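Local coordinates for protein delta toxin (Clostridium perfringens, PDB 2YGT) that probably forms beta-barrel pores in the membranes of target cells as a haemolysin of the aerolysin family, at residues A[105-110]-A[166-171]. Sequence-based numbering, arbitrary orientation.
Sequences SVKIVD and DTNSIA. With ZN (zinc ion), chain C.
Ile-108 and Asn-168 join the two segments. The backbone N of Ile-108 donates to Asn-168 O at 3.1 Å, and the bond is nearly straight (166° at the hydrogen). In return, Asn-168 CA points its hydrogen at Ile-108 O, a CA-H...O contact of 3.4 Å. The side chain of Ile-108 covers the turn. Ile-108 CG1 stands beside the backbone N (chi1 -56°), on the side of the Asn-168 carbonyl, and lies 3.3 Å from Asn-168 O. From there the extended chain carries Ile-108 CD1 to 3.8 Å from Ile-170 N. Ile-108 CB also lies 3.5 Å from Thr-167 O. Lys-107 and Asn-168 run side by side in the same direction, with the aliphatic part of the lysine along the asparagine.

Thr-167 shapes the turn that offers these groups. Thr-167 OG1 accepts from Ser-169 N (an ST turn) and from Ile-170 N (an ST motif), while Thr-167 N donates to Ile-170 O. These bonds tie the hairpin bend between strands 159-166 and 170-177.

At one end a zinc ion is bound by Asp-166 OD2 at 2.2 Å and by three waters. One of these waters donates to Asp-110 OD1 at 2.6 Å, so Asp-110 reaches the metal through water. Both aspartates belong to the second zinc site known for this protein, but here only Asp-166 bonds the metal directly.

Asn-99, at the end of strand 84-99, hydrogen-bonds through ND2 to Asn-168 O and Val-106 O. Strand 107-112 is an outermost strand of its sheet and pairs with strand 224-235. Strand 170-177 belongs to another antiparallel sheet, where it pairs with strands 84-99 and 159-166. The contact therefore fastens a sheet edge to a hairpin of the neighbouring sheet, with Ile-108 also touching Leu-97 of strand 84-99.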
loop_
_atom_site.group_PDB
_atom_site.type_symbol
_atom_site.label_atom_id
_atom_site.label_comp_id
_atom_site.label_asym_id
_atom_site.label_seq_id
_atom_site.Cartn_x
_atom_site.Cartn_y
_atom_site.Cartn_z
ATOM N N SER A 105 22.341 5.962 -11.585
ATOM C CA SER A 105 21.883 4.739 -12.240
ATOM C C SER A 105 21.396 3.655 -11.266
ATOM O O SER A 105 21.556 2.458 -11.517
ATOM C CB SER A 105 22.945 4.194 -13.201
ATOM O OG SER A 105 24.188 4.023 -12.558
ATOM N N VAL A 106 20.798 4.086 -10.160
ATOM C CA VAL A 106 20.028 3.194 -9.306
ATOM C C VAL A 106 18.628 3.144 -9.894
ATOM O O VAL A 106 18.057 4.183 -10.215
ATOM C CB VAL A 106 19.963 3.715 -7.861
ATOM C CG1 VAL A 106 19.078 2.812 -6.999
ATOM C CG2 VAL A 106 21.360 3.829 -7.281
ATOM N N LYS A 107 18.077 1.944 -10.050
ATOM C CA LYS A 107 16.804 1.792 -10.745
ATOM C C LYS A 107 15.789 0.921 -10.012
ATOM O O LYS A 107 16.141 -0.088 -9.402
ATOM C CB LYS A 107 17.027 1.201 -12.139
ATOM C CG LYS A 107 17.831 2.071 -13.083
ATOM C CD LYS A 107 18.222 1.293 -14.328
ATOM C CE LYS A 107 19.079 2.129 -15.266
ATOM N NZ LYS A 107 19.515 1.343 -16.457
ATOM N N ILE A 108 14.523 1.320 -10.089
ATOM C CA ILE A 108 13.423 0.430 -9.746
ATOM C C ILE A 108 13.157 -0.429 -10.975
ATOM O O ILE A 108 12.733 0.084 -12.008
ATOM C CB ILE A 108 12.143 1.209 -9.398
ATOM C CG1 ILE A 108 12.407 2.205 -8.264
ATOM C CG2 ILE A 108 11.022 0.250 -9.020
ATOM C CD1 ILE A 108 11.185 3.010 -7.859
ATOM N N VAL A 109 13.416 -1.727 -10.881
ATOM C CA VAL A 109 13.288 -2.588 -12.054
ATOM C C VAL A 109 12.035 -3.464 -12.047
ATOM O O VAL A 109 11.715 -4.108 -13.047
ATOM C CB VAL A 109 14.546 -3.457 -12.264
ATOM C CG1 VAL A 109 15.767 -2.567 -12.468
ATOM C CG2 VAL A 109 14.742 -4.400 -11.088
ATOM N N ASP A 110 11.328 -3.480 -10.922
ATOM C CA ASP A 110 10.036 -4.154 -10.848
ATOM C C ASP A 110 9.325 -3.822 -9.543
ATOM O O ASP A 110 9.954 -3.394 -8.574
ATOM C CB ASP A 110 10.191 -5.669 -11.004
ATOM C CG ASP A 110 9.097 -6.280 -11.862
ATOM O OD1 ASP A 110 7.939 -5.824 -11.770
ATOM O OD2 ASP A 110 9.395 -7.212 -12.637
ATOM N N ASP A 166 4.748 3.300 -12.677
ATOM C CA ASP A 166 5.624 2.138 -12.681
ATOM C C ASP A 166 6.853 2.397 -13.548
ATOM O O ASP A 166 6.937 1.911 -14.675
ATOM C CB ASP A 166 4.858 0.918 -13.194
ATOM C CG ASP A 166 5.672 -0.356 -13.133
ATOM O OD1 ASP A 166 6.594 -0.450 -12.295
ATOM O OD2 ASP A 166 5.379 -1.271 -13.925
ATOM N N THR A 167 7.797 3.174 -13.025
ATOM C CA THR A 167 9.019 3.485 -13.762
ATOM C C THR A 167 10.260 3.246 -12.911
ATOM O O THR A 167 10.167 2.823 -11.759
ATOM C CB THR A 167 9.043 4.951 -14.248
ATOM O OG1 THR A 167 9.379 5.814 -13.153
ATOM C CG2 THR A 167 7.695 5.355 -14.828
ATOM N N ASN A 168 11.424 3.520 -13.491
ATOM C CA ASN A 168 12.684 3.422 -12.770
ATOM C C ASN A 168 12.751 4.418 -11.621
ATOM O O ASN A 168 13.504 4.228 -10.666
ATOM C CB ASN A 168 13.857 3.661 -13.718
ATOM C CG ASN A 168 14.101 2.493 -14.648
ATOM O OD1 ASN A 168 13.773 1.349 -14.326
ATOM N ND2 ASN A 168 14.683 2.772 -15.806
ATOM N N SER A 169 11.952 5.476 -11.718
ATOM C CA SER A 169 12.004 6.566 -10.751
ATOM C C SER A 169 10.916 6.493 -9.683
ATOM O O SER A 169 11.086 7.033 -8.588
ATOM C CB SER A 169 11.927 7.914 -11.470
ATOM O OG SER A 169 12.950 8.027 -12.441
ATOM N N ILE A 170 9.800 5.840 -9.993
ATOM C CA ILE A 170 8.681 5.818 -9.058
ATOM C C ILE A 170 7.696 4.668 -9.267
ATOM O O ILE A 170 7.369 4.300 -10.396
ATOM C CB ILE A 170 7.904 7.157 -9.080
ATOM C CG1 ILE A 170 6.822 7.174 -7.999
ATOM C CG2 ILE A 170 7.281 7.396 -10.445
ATOM C CD1 ILE A 170 6.143 8.519 -7.841
ATOM N N ALA A 171 7.238 4.102 -8.156
ATOM C CA ALA A 171 6.134 3.156 -8.164
ATOM C C ALA A 171 5.018 3.729 -7.301
ATOM O O ALA A 171 5.249 4.089 -6.148
ATOM C CB ALA A 171 6.587 1.809 -7.630
HETATM ZN ZN ZN C . 5.655 -3.463 -13.652
HETATM O O HOH W 1 6.125 -5.830 -13.668
HETATM O O HOH W 2 4.579 -3.412 -11.437
HETATM O O HOH W 3 3.523 -3.796 -14.510
#